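Local atomic coordinates of protein interacting with Hsp90 1 (Saccharomyces cerevisiae, PDB entry 4CHH), a protein that acts in pre-rRNA processing, is required for the NOP58-snoRNA interaction, binds Hsp90 and forms the R2TP complex with RVB1, RVB2 and TAH1. Residues 74-79 / 126-131; 82-85 / 89-92. One frame throughout, in Å; residues are numbered along the deposited sequence. Where two conformers were deposited one is given.

Interaction 1: residues 74-79 / 126-131; sequences VDFNAR and CDDIQL
Phe76 lays its ring against Leu131, and that packing is the main apolar link between 74-79 and 126-131. Leu131 CD2 sits over the middle of one ring face, 3.7 Å from the centroid of Phe76 and only 7° off the ring normal, a textbook CH-pi contact. The two side chains reach for each other from opposite directions, both with CG anti to the backbone N. On the other face lies the backbone N of Ala78, displaced toward the rim.

The carboxylate of Asp128 meets the same ring at its edge. Asp128 OD2 lies in the ring plane, 3.5 Å from Phe76 CZ, with the carboxylate plane turned 88° to the ring; the partly positive ring hydrogens would probably suit this oxygen. Ala78 CB comes within 4.0 Å of Asp128 OD2.

No hydrogen bond joins the segments, but a capping bond fixes the acid. Leu131 N donates to Asp128 OD1 over 2.8 Å at 160°, reaching the oxygen on its anti side and somewhat out of the carboxylate plane. OD2 is left facing the phenyl edge. Asn77 caps helix 78-86 more weakly, through Arg79 N.

What results is a meeting of two N-capped helix starts, those of 78-86 and 129-147, bridged by one aromatic ring within the PIH1 N-terminal domain.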
loop_
_atom_site.group_PDB
_atom_site.type_symbol
_atom_site.label_atom_id
_atom_site.label_comp_id
_atom_site.label_asym_id
_atom_site.label_seq_id
_atom_site.Cartn_x
_atom_site.Cartn_y
_atom_site.Cartn_z
ATOM N N VAL A 74 -11.859 1.794 15.862
ATOM C CA VAL A 74 -11.091 1.778 17.108
ATOM C C VAL A 74 -9.796 2.585 16.891
ATOM O O VAL A 74 -8.975 2.221 16.041
ATOM C CB VAL A 74 -10.790 0.334 17.616
ATOM C CG1 VAL A 74 -9.893 0.370 18.846
ATOM C CG2 VAL A 74 -12.081 -0.437 17.913
ATOM N N ASP A 75 -9.623 3.661 17.681
ATOM C CA ASP A 75 -8.455 4.548 17.682
ATOM C C ASP A 75 -7.190 3.763 18.047
ATOM O O ASP A 75 -7.273 2.835 18.848
ATOM C CB ASP A 75 -8.680 5.708 18.687
ATOM C CG ASP A 75 -7.672 6.844 18.583
ATOM O OD1 ASP A 75 -7.192 7.120 17.447
ATOM O OD2 ASP A 75 -7.358 7.456 19.630
ATOM N N PHE A 76 -6.023 4.111 17.455
ATOM C CA PHE A 76 -4.807 3.344 17.732
ATOM C C PHE A 76 -4.279 3.596 19.133
ATOM O O PHE A 76 -3.883 4.701 19.502
ATOM C CB PHE A 76 -3.668 3.539 16.702
ATOM C CG PHE A 76 -2.446 2.691 17.036
ATOM C CD1 PHE A 76 -2.493 1.301 16.945
ATOM C CD2 PHE A 76 -1.277 3.280 17.508
ATOM C CE1 PHE A 76 -1.401 0.514 17.332
ATOM C CE2 PHE A 76 -0.174 2.490 17.871
ATOM C CZ PHE A 76 -0.249 1.112 17.790
ATOM N N ASN A 77 -4.266 2.516 19.885
ATOM C CA ASN A 77 -3.709 2.354 21.219
ATOM C C ASN A 77 -3.123 0.943 21.198
ATOM O O ASN A 77 -3.873 -0.017 20.974
ATOM C CB ASN A 77 -4.772 2.571 22.294
ATOM C CG ASN A 77 -4.236 2.458 23.707
ATOM O OD1 ASN A 77 -3.719 1.415 24.135
ATOM N ND2 ASN A 77 -4.376 3.521 24.476
ATOM N N ALA A 78 -1.781 0.830 21.346
ATOM C CA ALA A 78 -1.027 -0.428 21.222
ATOM C C ALA A 78 -1.624 -1.587 22.031
ATOM O O ALA A 78 -1.802 -2.658 21.487
ATOM C CB ALA A 78 0.440 -0.224 21.621
ATOM N N ARG A 79 -1.942 -1.365 23.296
ATOM C CA ARG A 79 -2.438 -2.422 24.201
ATOM C C ARG A 79 -3.826 -2.927 23.817
ATOM O O ARG A 79 -4.114 -4.098 24.033
ATOM C CB ARG A 79 -2.394 -1.962 25.681
ATOM C CG ARG A 79 -0.967 -1.696 26.212
ATOM C CD ARG A 79 -0.069 -2.923 26.441
ATOM N NE ARG A 79 0.176 -3.725 25.229
ATOM C CZ ARG A 79 1.108 -3.470 24.309
ATOM N NH1 ARG A 79 1.912 -2.421 24.439
ATOM N NH2 ARG A 79 1.232 -4.256 23.246
ATOM N N CYS A 126 4.084 6.563 12.155
ATOM C CA CYS A 126 5.271 7.399 12.427
ATOM C C CYS A 126 5.746 7.181 13.847
ATOM O O CYS A 126 6.947 7.199 14.099
ATOM C CB CYS A 126 4.960 8.876 12.221
ATOM S SG CYS A 126 4.821 9.379 10.504
ATOM N N ASP A 127 4.782 7.087 14.789
ATOM C CA ASP A 127 4.989 7.013 16.236
ATOM C C ASP A 127 5.104 5.594 16.812
ATOM O O ASP A 127 5.516 5.451 17.966
ATOM C CB ASP A 127 3.828 7.739 16.943
ATOM C CG ASP A 127 3.653 9.197 16.574
ATOM O OD1 ASP A 127 4.670 9.857 16.228
ATOM O OD2 ASP A 127 2.508 9.688 16.646
ATOM N N ASP A 128 4.699 4.557 16.060
ATOM C CA ASP A 128 4.800 3.182 16.547
ATOM C C ASP A 128 5.410 2.330 15.439
ATOM O O ASP A 128 4.791 2.111 14.387
ATOM C CB ASP A 128 3.428 2.658 17.029
ATOM C CG ASP A 128 3.479 1.305 17.738
ATOM O OD1 ASP A 128 3.872 0.318 17.099
ATOM O OD2 ASP A 128 3.060 1.232 18.912
ATOM N N ILE A 129 6.650 1.875 15.678
ATOM C CA ILE A 129 7.436 1.099 14.715
ATOM C C ILE A 129 6.848 -0.309 14.546
ATOM O O ILE A 129 6.958 -0.871 13.464
ATOM C CB ILE A 129 8.971 1.077 15.068
ATOM C CG1 ILE A 129 9.812 0.352 13.995
ATOM C CG2 ILE A 129 9.241 0.463 16.440
ATOM C CD1 ILE A 129 10.276 1.252 12.754
ATOM N N GLN A 130 6.242 -0.884 15.600
ATOM C CA GLN A 130 5.623 -2.203 15.480
ATOM C C GLN A 130 4.426 -2.123 14.533
ATOM O O GLN A 130 4.266 -3.003 13.697
ATOM C CB GLN A 130 5.193 -2.760 16.860
ATOM C CG GLN A 130 6.379 -3.303 17.684
ATOM C CD GLN A 130 7.396 -2.252 18.115
ATOM O OE1 GLN A 130 7.054 -1.143 18.565
ATOM N NE2 GLN A 130 8.672 -2.579 17.971
ATOM N N LEU A 131 3.599 -1.071 14.658
ATOM C CA LEU A 131 2.450 -0.851 13.761
ATOM C C LEU A 131 2.952 -0.603 12.313
ATOM O O LEU A 131 2.418 -1.172 11.365
ATOM C CB LEU A 131 1.572 0.320 14.249
ATOM C CG LEU A 131 0.246 0.565 13.446
ATOM C CD1 LEU A 131 -0.721 -0.592 13.562
ATOM C CD2 LEU A 131 -0.438 1.847 13.869
#

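Interaction 2: residues 82-85 / 89-92; sequences FPLI and EWEI
Leu84 and Trp90 meet at their first side-chain carbons: Leu84 CB lies 3.6 Å from Trp90 CB, and the two side chains cross at about a right angle. Farther out the leucine makes looser contact, its CD1 near CD1 of the indole. Ile85 takes the benzo side of the same indole. Its CG1 is 3.7 Å from Trp90 CE3, with CD1 continuing toward CZ3, and the two side chains run obliquely to one another. Trp90 has CG anti to its own N (chi1 -165°), which brings the indole alongside Leu84 and Ile85 in the last turn of the helix. Glu89 joins through its aliphatic part, CB standing 4.0 Å from Leu84 CD2.

The backbone closes the turn with a direct hydrogen bond. Glu89 N donates to Leu84 O over 2.8 Å at 166°, and the donor stands 24° out of the carbonyl plane. This ties the helix end to the segment leaving it and brings the main chains to 5.0 Å between the CA atoms of Leu84 and Glu89.

One residue farther along, water takes over. A single water donates to both Trp90 O, at 2.7 Å, and Ile85 O, at 3.2 Å, so these two carbonyls are bridged through solvent.

The indole's polar end is satisfied elsewhere, as Trp90 NE1 bonds to Val74 O, while Pro72 also touches the ring. Ile85 packs in addition on Trp138 of helix 129-147.

Taken together, this is a pi-turn (i+5 to i) at the C-terminal end of helix 78-86, the 6→1 type of bond also found in Schellman motifs; from it the chain heads for strand 95-103 of the domain's mixed sheet.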
loop_
_atom_site.group_PDB
_atom_site.type_symbol
_atom_site.label_atom_id
_atom_site.label_comp_id
_atom_site.label_asym_id
_atom_site.label_seq_id
_atom_site.Cartn_x
_atom_site.Cartn_y
_atom_site.Cartn_z
ATOM N N PHE A 82 -3.052 -4.267 19.231
ATOM C CA PHE A 82 -2.254 -5.442 18.828
ATOM C C PHE A 82 -3.010 -6.768 19.107
ATOM O O PHE A 82 -3.055 -7.610 18.210
ATOM C CB PHE A 82 -0.837 -5.424 19.421
ATOM C CG PHE A 82 0.002 -4.321 18.792
ATOM C CD1 PHE A 82 0.081 -4.184 17.408
ATOM C CD2 PHE A 82 0.726 -3.436 19.583
ATOM C CE1 PHE A 82 0.862 -3.170 16.823
ATOM C CE2 PHE A 82 1.512 -2.424 18.997
ATOM C CZ PHE A 82 1.577 -2.304 17.620
ATOM N N PRO A 83 -3.712 -6.939 20.252
ATOM C CA PRO A 83 -4.525 -8.149 20.425
ATOM C C PRO A 83 -5.640 -8.253 19.368
ATOM O O PRO A 83 -5.880 -9.342 18.871
ATOM C CB PRO A 83 -5.096 -7.965 21.837
ATOM C CG PRO A 83 -4.039 -7.160 22.546
ATOM C CD PRO A 83 -3.743 -6.126 21.484
ATOM N N LEU A 84 -6.268 -7.122 18.976
ATOM C CA LEU A 84 -7.316 -7.104 17.929
ATOM C C LEU A 84 -6.759 -7.495 16.560
ATOM O O LEU A 84 -7.452 -8.158 15.789
ATOM C CB LEU A 84 -7.998 -5.733 17.822
ATOM C CG LEU A 84 -8.899 -5.312 18.965
ATOM C CD1 LEU A 84 -9.359 -3.884 18.758
ATOM C CD2 LEU A 84 -10.113 -6.277 19.119
ATOM N N ILE A 85 -5.494 -7.113 16.280
ATOM C CA ILE A 85 -4.833 -7.484 15.023
ATOM C C ILE A 85 -4.657 -9.005 14.986
ATOM O O ILE A 85 -5.007 -9.620 13.985
ATOM C CB ILE A 85 -3.500 -6.728 14.833
ATOM C CG1 ILE A 85 -3.779 -5.228 14.550
ATOM C CG2 ILE A 85 -2.610 -7.419 13.711
ATOM C CD1 ILE A 85 -2.469 -4.318 14.473
ATOM N N GLU A 89 -9.529 -8.595 13.959
ATOM C CA GLU A 89 -10.645 -7.693 14.224
ATOM C C GLU A 89 -10.265 -6.232 14.000
ATOM O O GLU A 89 -11.119 -5.350 14.121
ATOM C CB GLU A 89 -11.155 -7.918 15.659
ATOM C CG GLU A 89 -12.102 -9.100 15.737
ATOM C CD GLU A 89 -12.578 -9.440 17.136
ATOM O OE1 GLU A 89 -13.221 -8.579 17.782
ATOM O OE2 GLU A 89 -12.333 -10.587 17.575
ATOM N N TRP A 90 -8.999 -5.967 13.613
ATOM C CA TRP A 90 -8.570 -4.603 13.360
ATOM C C TRP A 90 -7.541 -4.588 12.239
ATOM O O TRP A 90 -6.624 -5.404 12.225
ATOM C CB TRP A 90 -7.966 -4.010 14.646
ATOM C CG TRP A 90 -7.779 -2.523 14.680
ATOM C CD1 TRP A 90 -8.565 -1.628 15.351
ATOM C CD2 TRP A 90 -6.636 -1.776 14.203
ATOM N NE1 TRP A 90 -8.041 -0.362 15.237
ATOM C CE2 TRP A 90 -6.853 -0.424 14.543
ATOM C CE3 TRP A 90 -5.469 -2.116 13.483
ATOM C CZ2 TRP A 90 -5.912 0.581 14.259
ATOM C CZ3 TRP A 90 -4.556 -1.120 13.172
ATOM C CH2 TRP A 90 -4.776 0.212 13.560
ATOM N N GLU A 91 -7.653 -3.596 11.352
ATOM C CA GLU A 91 -6.717 -3.413 10.244
ATOM C C GLU A 91 -6.736 -1.994 9.771
ATOM O O GLU A 91 -7.764 -1.338 9.849
ATOM C CB GLU A 91 -7.109 -4.348 9.077
ATOM C CG GLU A 91 -5.982 -4.596 8.088
ATOM C CD GLU A 91 -6.017 -5.910 7.333
ATOM O OE1 GLU A 91 -6.245 -6.963 7.969
ATOM O OE2 GLU A 91 -5.725 -5.894 6.117
ATOM N N ILE A 92 -5.619 -1.517 9.240
ATOM C CA ILE A 92 -5.586 -0.211 8.593
ATOM C C ILE A 92 -6.150 -0.447 7.165
ATOM O O ILE A 92 -5.517 -1.191 6.413
ATOM C CB ILE A 92 -4.161 0.423 8.579
ATOM C CG1 ILE A 92 -3.716 0.873 9.981
ATOM C CG2 ILE A 92 -4.080 1.581 7.556
ATOM C CD1 ILE A 92 -2.274 1.473 10.084
HETATM O O HOH W 1 -6.040 -7.936 11.520
#

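In the fold
Helix 78-86 is common to both contacts: interaction 1 uses its start and interaction 2 its last turn, with centres about 10 Å apart. Along the chain, 82-85 and 89-92 both fall between the two segments of interaction 1, so a short local turn lies within a longer-range closure. The contacts touch directly. The indole of interaction 2 is tied to the loop of interaction 1, and Phe82 CZ packs against Asp128 OD1 and Gln130 CB. Both contact centres lie about 17 Å from the centre of the chain, on the same side of it. This part of the PIH1 N-terminal domain is thereby joined up: the loop before the helix, the helix itself, its exit and helix 129-147.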